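Local coordinates for protein succinyl-CoA ligase (ADP-forming) subunit alpha (Methanosaeta concilii, PDB 6HXI) that belongs to the CoA-ligase family, carries a C-terminal citrate synthase-like region and binds coenzyme A within an assembly of eight chains, at residues B[476-479]-B[484-487]; B[229-234]-B[306-311]; B[437-442]-B[582-587]; B[338-343]-B[347-352]; B[13-18]-B[147-152]. One frame throughout, in Å; residues are numbered along the deposited sequence.

Overall arrangement
The chain has two distant parts. Interactions 2 and 5 both reach one mixed sheet in the N-terminal part, with centres about 27 Å apart. Interaction 4 has its centre about 29 Å from that of interaction 5, and it meets other subunits. Interactions 1 and 3 belong to the helical, citrate synthase-like part. Along the chain, interaction 1 is nested inside the loop closed by interaction 3, and their centres are 32 Å apart. Interaction 1 directly lines a coenzyme A molecule that is also held by a second subunit. In interaction 2, Leu231 has its side chain about 12 Å from a bound coenzyme A. The centres of interactions 1 and 2 are about 96 Å apart.

Interaction 1 (B[476-479]-B[484-487]). With COA (coenzyme A), chain G.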
# COMPACT_ATOMS: atom_id res chain seq x y z
N GLY B 476 31.12 5.53 23.99
CA GLY B 476 31.43 6.94 24.25
C GLY B 476 31.04 7.89 23.13
O GLY B 476 30.40 8.90 23.39
N GLU B 477 31.41 7.58 21.87
CA GLU B 477 31.09 8.39 20.69
C GLU B 477 29.56 8.60 20.52
O GLU B 477 29.10 9.72 20.27
CB GLU B 477 31.69 7.75 19.41
CG GLU B 477 31.30 8.45 18.11
CD GLU B 477 31.47 7.65 16.83
OE1 GLU B 477 30.44 7.38 16.17
OE2 GLU B 477 32.62 7.36 16.46
N MET B 478 28.79 7.50 20.65
CA MET B 478 27.33 7.51 20.50
C MET B 478 26.65 8.36 21.57
O MET B 478 25.69 9.06 21.27
CB MET B 478 26.78 6.09 20.49
CG MET B 478 27.21 5.30 19.27
SD MET B 478 26.54 5.91 17.70
CE MET B 478 24.89 5.20 17.74
N LYS B 479 27.16 8.30 22.82
CA LYS B 479 26.67 9.08 23.95
C LYS B 479 26.88 10.60 23.68
O LYS B 479 25.97 11.38 23.93
CB LYS B 479 27.37 8.65 25.25
CG LYS B 479 26.85 9.35 26.51
CD LYS B 479 27.81 9.16 27.67
CE LYS B 479 27.61 10.19 28.75
NZ LYS B 479 28.29 9.78 30.01
N ASN B 484 21.12 6.94 20.98
CA ASN B 484 21.03 5.66 21.64
C ASN B 484 21.54 4.64 20.65
O ASN B 484 21.36 4.82 19.44
CB ASN B 484 19.60 5.34 22.01
CG ASN B 484 19.16 5.98 23.28
OD1 ASN B 484 19.94 6.57 24.03
ND2 ASN B 484 17.89 5.87 23.57
N ILE B 485 22.23 3.62 21.14
CA ILE B 485 22.78 2.61 20.25
C ILE B 485 21.66 1.75 19.71
O ILE B 485 20.94 1.14 20.51
CB ILE B 485 23.93 1.78 20.89
CG1 ILE B 485 25.11 2.68 21.31
CG2 ILE B 485 24.38 0.70 19.90
CD1 ILE B 485 26.06 2.01 22.34
N PRO B 486 21.49 1.69 18.36
CA PRO B 486 20.44 0.83 17.80
C PRO B 486 20.76 -0.64 18.08
O PRO B 486 21.93 -1.03 18.04
CB PRO B 486 20.45 1.19 16.31
CG PRO B 486 21.84 1.66 16.04
CD PRO B 486 22.30 2.33 17.30
N GLY B 487 19.75 -1.40 18.47
CA GLY B 487 19.90 -2.81 18.82
C GLY B 487 20.22 -3.04 20.28
O GLY B 487 20.35 -4.18 20.72
N1A COA G . 22.24 2.73 24.01
C2A COA G . 23.28 3.19 24.71
N3A COA G . 23.29 3.77 25.92
C4A COA G . 22.04 3.93 26.39
C5A COA G . 20.87 3.51 25.78
C6A COA G . 21.00 2.85 24.54
N6A COA G . 19.97 2.31 23.89
N7A COA G . 19.77 3.92 26.51
C8A COA G . 20.28 4.56 27.53
N9A COA G . 21.66 4.60 27.52
C1B COA G . 22.53 5.26 28.49
C2B COA G . 22.28 6.75 28.71
O2B COA G . 22.89 7.53 27.69
C3B COA G . 22.94 6.95 30.08
O3B COA G . 24.37 7.06 29.97
P3B COA G . 25.28 7.84 31.03
O7A COA G . 24.95 7.28 32.38
O8A COA G . 26.68 7.60 30.61
O9A COA G . 24.94 9.33 30.86
C4B COA G . 22.73 5.60 30.79
O4B COA G . 22.37 4.66 29.76
C5B COA G . 21.69 5.60 31.88
O5B COA G . 20.54 6.32 31.39
P1A COA G . 19.72 7.37 32.34
O1A COA G . 18.37 7.72 31.83
O2A COA G . 20.56 8.59 32.70
O3A COA G . 19.63 6.40 33.60
P2A COA G . 18.88 6.26 35.00
O4A COA G . 17.61 5.53 34.82
O5A COA G . 19.83 5.47 35.87
O6A COA G . 18.64 7.76 35.57
CBP COA G . 19.00 8.80 37.74
CCP COA G . 19.61 8.44 36.38
CDP COA G . 20.06 9.56 38.55
CEP COA G . 17.76 9.70 37.58
CAP COA G . 18.59 7.49 38.47
OAP COA G . 19.62 6.52 38.40
C9P COA G . 18.13 7.63 39.91
O9P COA G . 16.97 7.98 40.15
N8P COA G . 19.02 7.34 40.87
C7P COA G . 18.75 7.51 42.29
C6P COA G . 19.64 8.57 42.89
C5P COA G . 19.44 8.69 44.39
O5P COA G . 19.09 7.72 45.06
N4P COA G . 19.63 9.90 44.91
C3P COA G . 19.38 10.21 46.31
C2P COA G . 17.92 10.48 46.60
S1P COA G . 17.85 11.03 48.32
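Asn484 meets Met478 through its backbone, with Asn484 O 3.9 Å from Met478 CE. Its side chain turns from the helix to coenzyme A. There the amide lies above the plane of the adenine, and Asn484 OD1 is 3.6 Å from N7A of the ligand. Ile485 follows and serves both sides. Its backbone N comes within 3.0 Å of adenine N1A. With CG1 anti to the carbonyl carbon (chi1 -60°), the longer branch lies between helix and ligand. Ile485 CG1 is 3.9 Å from Met478 CB. Ile485 CD1 is 3.8 Å from C2A of coenzyme A. Pro486 closes the apolar patch, its CD 3.9 Å from Met478 CE. The Met478 chain folds at chi2 (-66°) and chi3 (-81°), which carries its methyl across to the proline ring at about a right angle. Gly487 leads away and is hydrogen-bonded through its backbone to Asn539. On the helix, the extended chain of Lys479 reaches out to the 3'-phosphate, and Lys479 NZ is hydrogen-bonded to its O8A at 2.8 Å. The same amine bonds to Ser92 of a second subunit, so the site is shared between chains. The helix end thus supplies a charge for the phosphate, while the loop supplies the adenine wall. Between the segments the contact is largely apolar, made by Met478, Ile485 and Pro486, with no hydrogen bond.

Interaction 2 (B[229-234]-B[306-311]); sequences ACLGEL and DDYGEM
Chi1 of -166° swings the Tyr308 ring away from its own N, and chi2 of -87° sets its turn; together they send the hydroxyl to the backbone of Cys230. This is helix-on-sheet packing in an alpha/beta domain. Helix 308-322 begins beside strand 227-233, which runs between the parallel strands 172-176 and 255-260 of a mixed sheet. The phenol reaches the strand with its outer end. Tyr308 OH gives a weak hydrogen bond to Cys230 O at 2.9 Å, and this oxygen lies at the ring edge, in the ring plane. Cys230 N is almost as near, 3.0 Å from Tyr308 OH, but the angle is too poor for a bond. The backbone of Cys230 also pairs with Val256 and Trp258 of the next strand. Ala229 points at the helix, and its CB is 3.5 Å from Tyr308 OH. Cys230 directs its side chain to the other face of the sheet, so the helix meets only its backbone. Phe174 and Trp258, from the two flanking strands, also touch the tyrosine. The contact is buried and mainly one ring set against three successive strand residues. Leu231 extends its CG anti to the backbone N (chi1 -171°), and its CD1 lies 4.1 Å from Tyr308 CE2.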
# COMPACT_ATOMS: atom_id res chain seq x y z
N ALA B 229 -15.39 -24.16 -62.14
CA ALA B 229 -14.31 -25.11 -61.89
C ALA B 229 -14.57 -25.83 -60.58
O ALA B 229 -14.91 -25.18 -59.60
CB ALA B 229 -12.97 -24.37 -61.83
N CYS B 230 -14.43 -27.16 -60.56
CA CYS B 230 -14.60 -27.86 -59.29
C CYS B 230 -13.62 -28.99 -59.08
O CYS B 230 -13.07 -29.54 -60.02
CB CYS B 230 -16.04 -28.31 -59.04
SG CYS B 230 -16.58 -29.64 -60.10
N LEU B 231 -13.35 -29.27 -57.82
CA LEU B 231 -12.42 -30.30 -57.39
C LEU B 231 -13.10 -31.14 -56.32
O LEU B 231 -13.36 -30.65 -55.23
CB LEU B 231 -11.15 -29.62 -56.84
CG LEU B 231 -9.94 -30.50 -56.52
CD1 LEU B 231 -9.33 -31.07 -57.79
CD2 LEU B 231 -8.89 -29.70 -55.72
N GLY B 232 -13.45 -32.37 -56.67
CA GLY B 232 -14.08 -33.31 -55.76
C GLY B 232 -13.12 -34.37 -55.28
O GLY B 232 -11.90 -34.24 -55.48
N GLU B 233 -13.65 -35.40 -54.61
CA GLU B 233 -12.87 -36.55 -54.10
C GLU B 233 -13.74 -37.80 -54.00
O GLU B 233 -14.97 -37.70 -54.00
CB GLU B 233 -12.14 -36.23 -52.77
CG GLU B 233 -13.05 -36.05 -51.57
CD GLU B 233 -12.42 -35.84 -50.21
OE1 GLU B 233 -11.17 -35.79 -50.11
OE2 GLU B 233 -13.20 -35.75 -49.23
N LEU B 234 -13.10 -38.97 -53.90
CA LEU B 234 -13.77 -40.26 -53.75
C LEU B 234 -14.65 -40.31 -52.49
O LEU B 234 -14.45 -39.50 -51.56
CB LEU B 234 -12.75 -41.40 -53.77
CG LEU B 234 -11.94 -41.70 -52.50
CD1 LEU B 234 -11.06 -42.88 -52.72
CD2 LEU B 234 -11.06 -40.52 -52.07
N ASP B 306 -2.17 -32.66 -61.97
CA ASP B 306 -1.06 -31.91 -62.57
C ASP B 306 -1.49 -31.01 -63.73
O ASP B 306 -1.02 -29.87 -63.83
CB ASP B 306 0.05 -32.87 -63.02
CG ASP B 306 0.85 -33.41 -61.86
OD1 ASP B 306 0.31 -34.24 -61.10
OD2 ASP B 306 2.00 -32.97 -61.68
N ASP B 307 -2.42 -31.51 -64.60
CA ASP B 307 -2.91 -30.68 -65.69
C ASP B 307 -4.29 -30.01 -65.40
O ASP B 307 -5.02 -29.74 -66.34
CB ASP B 307 -2.88 -31.43 -67.05
CG ASP B 307 -3.51 -32.81 -67.09
OD1 ASP B 307 -3.10 -33.67 -66.27
OD2 ASP B 307 -4.31 -33.07 -68.01
N TYR B 308 -4.61 -29.65 -64.10
CA TYR B 308 -5.85 -28.92 -63.75
C TYR B 308 -5.79 -27.49 -64.33
O TYR B 308 -6.69 -27.09 -65.07
CB TYR B 308 -6.12 -28.89 -62.22
CG TYR B 308 -7.53 -28.47 -61.85
CD1 TYR B 308 -7.86 -27.12 -61.70
CD2 TYR B 308 -8.54 -29.41 -61.68
CE1 TYR B 308 -9.16 -26.73 -61.38
CE2 TYR B 308 -9.84 -29.03 -61.35
CZ TYR B 308 -10.14 -27.69 -61.20
OH TYR B 308 -11.42 -27.32 -60.88
N GLY B 309 -4.74 -26.75 -63.98
CA GLY B 309 -4.51 -25.38 -64.43
C GLY B 309 -4.49 -25.26 -65.94
O GLY B 309 -5.04 -24.31 -66.50
N GLU B 310 -3.90 -26.25 -66.61
CA GLU B 310 -3.87 -26.24 -68.07
C GLU B 310 -5.29 -26.30 -68.66
O GLU B 310 -5.61 -25.52 -69.55
CB GLU B 310 -2.92 -27.31 -68.63
CG GLU B 310 -2.80 -27.33 -70.15
CD GLU B 310 -2.71 -26.01 -70.90
OE1 GLU B 310 -3.36 -25.89 -71.96
OE2 GLU B 310 -1.99 -25.09 -70.43
N MET B 311 -6.16 -27.16 -68.10
CA MET B 311 -7.57 -27.26 -68.51
C MET B 311 -8.28 -25.91 -68.25
O MET B 311 -9.04 -25.44 -69.10
CB MET B 311 -8.26 -28.43 -67.78
CG MET B 311 -9.60 -28.81 -68.37
SD MET B 311 -9.59 -29.18 -70.14
CE MET B 311 -8.57 -30.67 -70.17

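Interaction 3 (B[437-442]-B[582-587])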
# COMPACT_ATOMS: atom_id res chain seq x y z
N SER B 437 -5.25 -5.53 1.23
CA SER B 437 -5.25 -4.10 1.57
C SER B 437 -4.85 -3.92 3.01
O SER B 437 -4.10 -3.01 3.34
CB SER B 437 -6.65 -3.50 1.39
OG SER B 437 -7.02 -3.61 0.04
N SER B 438 -5.48 -4.72 3.89
CA SER B 438 -5.19 -4.69 5.33
C SER B 438 -3.72 -5.01 5.60
O SER B 438 -3.11 -4.36 6.42
CB SER B 438 -6.09 -5.68 6.07
OG SER B 438 -7.44 -5.32 5.89
N LEU B 439 -3.15 -6.00 4.90
CA LEU B 439 -1.74 -6.35 5.04
C LEU B 439 -0.82 -5.19 4.69
O LEU B 439 0.04 -4.84 5.50
CB LEU B 439 -1.39 -7.58 4.19
CG LEU B 439 0.11 -7.95 4.10
CD1 LEU B 439 0.67 -8.40 5.49
CD2 LEU B 439 0.31 -9.03 3.07
N CYS B 440 -1.02 -4.60 3.49
CA CYS B 440 -0.22 -3.44 3.10
C CYS B 440 -0.42 -2.25 4.02
O CYS B 440 0.52 -1.51 4.23
CB CYS B 440 -0.49 -3.07 1.65
SG CYS B 440 -0.10 -4.43 0.54
N SER B 441 -1.63 -2.04 4.52
CA SER B 441 -1.85 -0.94 5.51
C SER B 441 -0.85 -1.14 6.69
O SER B 441 -0.26 -0.18 7.12
CB SER B 441 -3.28 -0.95 6.04
OG SER B 441 -3.50 0.28 6.73
N GLY B 442 -0.69 -2.40 7.17
CA GLY B 442 0.23 -2.79 8.24
C GLY B 442 1.69 -2.71 7.82
O GLY B 442 2.52 -2.12 8.51
N ILE B 582 3.46 -12.76 8.26
CA ILE B 582 2.81 -13.90 8.84
C ILE B 582 1.89 -13.46 9.96
O ILE B 582 0.77 -13.93 9.98
CB ILE B 582 3.86 -14.95 9.38
CG1 ILE B 582 4.68 -15.53 8.21
CG2 ILE B 582 3.14 -16.08 10.12
CD1 ILE B 582 5.99 -16.30 8.62
N GLY B 583 2.40 -12.73 10.95
CA GLY B 583 1.57 -12.31 12.09
C GLY B 583 0.55 -11.26 11.66
O GLY B 583 -0.57 -11.23 12.17
N LEU B 584 0.90 -10.45 10.67
CA LEU B 584 -0.05 -9.41 10.14
C LEU B 584 -1.28 -10.08 9.51
O LEU B 584 -2.38 -9.80 9.91
CB LEU B 584 0.61 -8.40 9.18
CG LEU B 584 1.22 -7.08 9.69
CD1 LEU B 584 1.91 -7.17 11.02
CD2 LEU B 584 2.16 -6.49 8.65
N ILE B 585 -1.06 -11.06 8.63
CA ILE B 585 -2.11 -11.89 8.01
C ILE B 585 -2.90 -12.61 9.15
O ILE B 585 -4.12 -12.60 9.15
CB ILE B 585 -1.48 -12.90 7.01
CG1 ILE B 585 -0.93 -12.11 5.74
CG2 ILE B 585 -2.53 -13.96 6.58
CD1 ILE B 585 0.13 -12.83 4.87
N GLY B 586 -2.19 -13.18 10.10
CA GLY B 586 -2.81 -13.80 11.27
C GLY B 586 -3.80 -12.86 11.98
O GLY B 586 -4.96 -13.21 12.22
N HIS B 587 -3.36 -11.68 12.33
CA HIS B 587 -4.23 -10.70 13.03
C HIS B 587 -5.44 -10.21 12.17
O HIS B 587 -6.57 -10.09 12.64
CB HIS B 587 -3.39 -9.48 13.46
CG HIS B 587 -2.51 -9.79 14.64
ND1 HIS B 587 -3.05 -10.12 15.85
CD2 HIS B 587 -1.16 -9.77 14.75
CE1 HIS B 587 -2.02 -10.32 16.66
NE2 HIS B 587 -0.86 -10.12 16.04
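Leu584 meets Leu439 between two helices of the citrate synthase-like, all-helical part of the chain. Helices 435-443 and 571-594 cross at 130° over these segments, with axes 9.5 Å apart. The Leu584 side chain starts at CB, which touches Leu439 CD1 at 3.7 Å. CG is the branch point, and from it one methyl returns to the other helix. That methyl, CD2, lies 4.0 Å from Leu439 CD1 and rests on the backbone of Gly442. Since Gly442 has no side chain, the leucine can settle directly on the main chain. Its chi1 of -91° is away from the usual staggered value. Leu439 answers with a single methyl. Its CG is anti to the backbone N (chi1 172°), which extends CD1 toward the second helix, and the two leucine side chains meet at about a right angle. Beyond the segments, Leu439 also touches Ser581 and Ile588 of helix 571-594. No hydrogen bond links the segments, and all four touching residues are buried. The pair sits close to subunit boundaries: Ile585 also packs on Trp392 of a second subunit, and Ser441 is hydrogen-bonded to Ser441 of a third subunit. Leu439 CD1 finds its other partner in Ile585, whose CG1 is 4.0 Å away, while Leu584 CD2 is 3.9 Å from Gly442 C.

Interaction 4 (B[338-343]-B[347-352])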
# COMPACT_ATOMS: atom_id res chain seq x y z
N THR B 338 4.29 -5.22 -42.47
CA THR B 338 4.53 -6.51 -41.81
C THR B 338 4.15 -6.35 -40.35
O THR B 338 4.37 -5.29 -39.78
CB THR B 338 6.02 -6.88 -41.95
OG1 THR B 338 6.31 -6.99 -43.33
CG2 THR B 338 6.39 -8.19 -41.23
N ASP B 339 3.58 -7.40 -39.75
CA ASP B 339 3.26 -7.41 -38.34
C ASP B 339 4.59 -7.43 -37.59
O ASP B 339 5.54 -8.08 -38.03
CB ASP B 339 2.39 -8.62 -37.98
CG ASP B 339 0.96 -8.50 -38.46
OD1 ASP B 339 0.38 -7.41 -38.30
OD2 ASP B 339 0.40 -9.50 -38.97
N TYR B 340 4.67 -6.65 -36.51
CA TYR B 340 5.84 -6.56 -35.64
C TYR B 340 6.34 -7.94 -35.22
O TYR B 340 7.53 -8.22 -35.36
CB TYR B 340 5.47 -5.72 -34.40
CG TYR B 340 6.28 -6.01 -33.16
CD1 TYR B 340 7.60 -5.58 -33.04
CD2 TYR B 340 5.71 -6.66 -32.07
CE1 TYR B 340 8.36 -5.85 -31.91
CE2 TYR B 340 6.45 -6.92 -30.91
CZ TYR B 340 7.76 -6.47 -30.82
OH TYR B 340 8.49 -6.69 -29.68
N SER B 341 5.44 -8.79 -34.70
CA SER B 341 5.79 -10.13 -34.20
C SER B 341 6.43 -11.01 -35.29
O SER B 341 7.33 -11.79 -34.97
CB SER B 341 4.59 -10.83 -33.57
OG SER B 341 3.55 -11.01 -34.52
N LYS B 342 6.03 -10.85 -36.56
CA LYS B 342 6.61 -11.61 -37.66
C LYS B 342 8.05 -11.12 -37.93
O LYS B 342 8.98 -11.93 -37.98
CB LYS B 342 5.74 -11.49 -38.93
CG LYS B 342 6.25 -12.28 -40.12
CD LYS B 342 5.47 -11.94 -41.38
CE LYS B 342 6.15 -12.44 -42.63
NZ LYS B 342 5.68 -11.67 -43.81
N ALA B 343 8.22 -9.78 -38.02
CA ALA B 343 9.51 -9.11 -38.21
C ALA B 343 10.50 -9.50 -37.10
O ALA B 343 11.66 -9.79 -37.39
CB ALA B 343 9.29 -7.60 -38.22
N GLY B 347 13.78 -12.42 -37.30
CA GLY B 347 15.05 -11.73 -37.14
C GLY B 347 15.24 -10.61 -38.15
O GLY B 347 16.37 -10.16 -38.38
N ASP B 348 14.14 -10.13 -38.75
CA ASP B 348 14.17 -9.01 -39.70
C ASP B 348 14.58 -7.76 -38.92
O ASP B 348 15.36 -6.96 -39.42
CB ASP B 348 12.78 -8.82 -40.33
CG ASP B 348 12.74 -7.93 -41.58
OD1 ASP B 348 13.17 -8.40 -42.66
OD2 ASP B 348 12.20 -6.80 -41.48
N ILE B 349 14.10 -7.65 -37.67
CA ILE B 349 14.41 -6.52 -36.79
C ILE B 349 15.05 -7.00 -35.50
O ILE B 349 14.96 -8.18 -35.15
CB ILE B 349 13.14 -5.62 -36.51
CG1 ILE B 349 12.03 -6.39 -35.71
CG2 ILE B 349 12.58 -5.02 -37.80
CD1 ILE B 349 11.13 -5.57 -34.79
N ARG B 350 15.66 -6.06 -34.76
CA ARG B 350 16.22 -6.31 -33.43
C ARG B 350 15.57 -5.30 -32.51
O ARG B 350 15.39 -4.17 -32.91
CB ARG B 350 17.76 -6.25 -33.38
CG ARG B 350 18.39 -4.88 -33.62
CD ARG B 350 19.90 -4.94 -33.51
NE ARG B 350 20.46 -3.61 -33.67
CZ ARG B 350 21.75 -3.30 -33.71
NH1 ARG B 350 22.12 -2.04 -33.84
NH2 ARG B 350 22.68 -4.25 -33.62
N LYS B 351 15.16 -5.73 -31.31
CA LYS B 351 14.50 -4.81 -30.40
C LYS B 351 15.19 -4.81 -29.04
O LYS B 351 15.30 -5.87 -28.42
CB LYS B 351 12.99 -5.13 -30.26
CG LYS B 351 12.21 -4.05 -29.45
CD LYS B 351 10.76 -4.44 -29.31
CE LYS B 351 9.93 -3.54 -28.41
NZ LYS B 351 10.46 -3.46 -27.03
N PRO B 352 15.63 -3.64 -28.55
CA PRO B 352 16.32 -3.61 -27.25
C PRO B 352 15.39 -3.88 -26.08
O PRO B 352 14.21 -3.59 -26.14
CB PRO B 352 16.94 -2.22 -27.20
CG PRO B 352 16.06 -1.40 -28.06
CD PRO B 352 15.61 -2.30 -29.17
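Ala343 O receives two backbone bonds from the chain that follows its helix. Ile349 N donates at 3.3 Å with an N-H...O angle of 154°, from above the carbonyl plane. Asp348 N lies nearer, 2.8 Å from Ala343 O, but its angle of 128° makes that bond weak. Gly347, with positive phi, ends the helix in a Schellman motif, and this turn brings the next two N-H groups back to the oxygen.

Apolar contacts run alongside. Ile349 has its CG1 branch between the backbone N and the carbonyl carbon (chi1 65°), directed at the helix. Ile349 CG1 meets Ala343 CB at 3.9 Å, and Ile349 CD1 reaches Tyr340 CD1 at 3.9 Å.

A close van der Waals approach stands apart from these pairs. The methylene Lys351 CD is 3.2 Å from Tyr340 OH, with the lysine chain crossing the tyrosine at about a right angle.

Other contacts reach neighbouring chains. Tyr340 OH is hydrogen-bonded to Glu604 of a fourth subunit, and Arg350 makes a salt bridge with Asp339 of a third subunit. Thr338, Asp339, Ile349 and Arg350 pair in a parallel ladder with a strand of that third subunit. The turn thus joins local helix capping to assembly. Ile349 packs on Ala343 and Tyr340 across it, and Ile349 and Ala343 also touch the third subunit.

Interaction 5 (B[13-18]-B[147-152]); sequences TKAFVY and GAFRIG
Thr13 OG1 is hydrogen-bonded to Asp10 N, which occupies the polar branch of a side chain whose methyl packs on Phe149. The same rotation (chi1 -65°) places CG2 anti to the backbone N and over one face of the phenylalanine ring. This is a CH-pi contact: Thr13 CG2 is 3.9 Å from the ring centroid and 21° off the normal. The methyl sits toward the rim of the ring, with Phe149 CD1 its nearest atom at 3.6 Å. Ala15, two residues on, comes to the ring edge, and its CB is 3.8 Å from Phe149 CZ. Ala148 and Phe149 both face Thr145 in a classic beta bulge, and the Phe149 side chain extends with CG anti to N (chi1 -178°). The contact joins two sheets. Strand 15-18 lies within the mixed sheet of the N-terminal region, while strand 149-150 edges the other one. Phe9, Ser41 and Met28 also touch the ring. Arg37 spans the seam, with hydrogen bonds from its guanidinium to Thr13 O and Ala148 O. Between the segments the contact is dispersion alone, Thr13 CG2 over the ring face and Ala15 CB at its edge, while Arg37 satisfies a backbone oxygen on each.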
# COMPACT_ATOMS: atom_id res chain seq x y z
N THR B 13 -21.47 -7.08 -47.47
CA THR B 13 -21.66 -8.17 -46.50
C THR B 13 -21.05 -7.82 -45.13
O THR B 13 -19.89 -7.43 -45.05
CB THR B 13 -21.09 -9.47 -47.05
OG1 THR B 13 -21.85 -9.83 -48.20
CG2 THR B 13 -21.10 -10.59 -46.05
N LYS B 14 -21.86 -7.96 -44.09
CA LYS B 14 -21.52 -7.76 -42.69
C LYS B 14 -21.70 -9.11 -41.97
O LYS B 14 -22.64 -9.86 -42.26
CB LYS B 14 -22.37 -6.65 -42.06
CG LYS B 14 -21.98 -5.25 -42.53
CD LYS B 14 -20.67 -4.78 -41.91
CE LYS B 14 -20.50 -3.29 -42.06
NZ LYS B 14 -19.44 -2.77 -41.16
N ALA B 15 -20.76 -9.43 -41.09
CA ALA B 15 -20.70 -10.72 -40.45
C ALA B 15 -20.43 -10.66 -38.95
O ALA B 15 -19.92 -9.67 -38.43
CB ALA B 15 -19.62 -11.57 -41.12
N PHE B 16 -20.73 -11.79 -38.27
CA PHE B 16 -20.39 -12.04 -36.89
C PHE B 16 -19.35 -13.13 -36.94
O PHE B 16 -19.43 -14.03 -37.77
CB PHE B 16 -21.58 -12.55 -36.09
CG PHE B 16 -22.77 -11.63 -35.99
CD1 PHE B 16 -22.63 -10.34 -35.46
CD2 PHE B 16 -24.04 -12.07 -36.32
CE1 PHE B 16 -23.74 -9.51 -35.31
CE2 PHE B 16 -25.15 -11.23 -36.20
CZ PHE B 16 -25.00 -9.96 -35.67
N VAL B 17 -18.37 -13.04 -36.07
CA VAL B 17 -17.38 -14.09 -35.92
C VAL B 17 -17.70 -14.70 -34.56
O VAL B 17 -17.58 -14.02 -33.55
CB VAL B 17 -15.91 -13.57 -36.01
CG1 VAL B 17 -14.91 -14.67 -35.63
CG2 VAL B 17 -15.61 -13.03 -37.40
N TYR B 18 -18.19 -15.94 -34.56
CA TYR B 18 -18.47 -16.68 -33.33
C TYR B 18 -17.17 -17.38 -32.92
O TYR B 18 -16.66 -18.24 -33.66
CB TYR B 18 -19.61 -17.72 -33.52
CG TYR B 18 -20.03 -18.34 -32.20
CD1 TYR B 18 -19.27 -19.36 -31.63
CD2 TYR B 18 -21.11 -17.85 -31.48
CE1 TYR B 18 -19.59 -19.88 -30.39
CE2 TYR B 18 -21.45 -18.37 -30.24
CZ TYR B 18 -20.68 -19.38 -29.69
OH TYR B 18 -21.00 -19.92 -28.48
N GLY B 147 -12.21 -9.66 -53.93
CA GLY B 147 -12.41 -8.23 -53.83
C GLY B 147 -13.60 -7.78 -53.01
O GLY B 147 -13.89 -6.59 -52.99
N ALA B 148 -14.29 -8.71 -52.31
CA ALA B 148 -15.50 -8.36 -51.55
C ALA B 148 -15.56 -8.88 -50.10
O ALA B 148 -15.79 -8.08 -49.19
CB ALA B 148 -16.73 -8.82 -52.30
N PHE B 149 -15.40 -10.20 -49.87
CA PHE B 149 -15.52 -10.78 -48.53
C PHE B 149 -14.75 -12.09 -48.44
O PHE B 149 -14.73 -12.86 -49.40
CB PHE B 149 -17.01 -11.05 -48.19
CG PHE B 149 -17.32 -11.61 -46.82
CD1 PHE B 149 -17.51 -10.77 -45.73
CD2 PHE B 149 -17.45 -12.98 -46.63
CE1 PHE B 149 -17.80 -11.30 -44.46
CE2 PHE B 149 -17.72 -13.51 -45.36
CZ PHE B 149 -17.90 -12.66 -44.28
N ARG B 150 -14.20 -12.37 -47.25
CA ARG B 150 -13.53 -13.64 -46.98
C ARG B 150 -14.11 -14.26 -45.70
O ARG B 150 -14.39 -13.55 -44.73
CB ARG B 150 -12.00 -13.46 -46.90
CG ARG B 150 -11.43 -13.46 -45.49
CD ARG B 150 -10.04 -12.89 -45.40
NE ARG B 150 -9.05 -13.94 -45.57
CZ ARG B 150 -7.74 -13.77 -45.50
NH1 ARG B 150 -6.93 -14.77 -45.72
NH2 ARG B 150 -7.23 -12.57 -45.22
N ILE B 151 -14.24 -15.59 -45.70
CA ILE B 151 -14.69 -16.31 -44.50
C ILE B 151 -13.45 -16.66 -43.68
O ILE B 151 -12.64 -17.47 -44.14
CB ILE B 151 -15.53 -17.57 -44.81
CG1 ILE B 151 -16.83 -17.22 -45.53
CG2 ILE B 151 -15.81 -18.32 -43.51
CD1 ILE B 151 -17.42 -18.41 -46.32
N GLY B 152 -13.33 -16.06 -42.49
CA GLY B 152 -12.24 -16.32 -41.55
C GLY B 152 -10.85 -16.36 -42.15
O GLY B 152 -10.37 -15.37 -42.71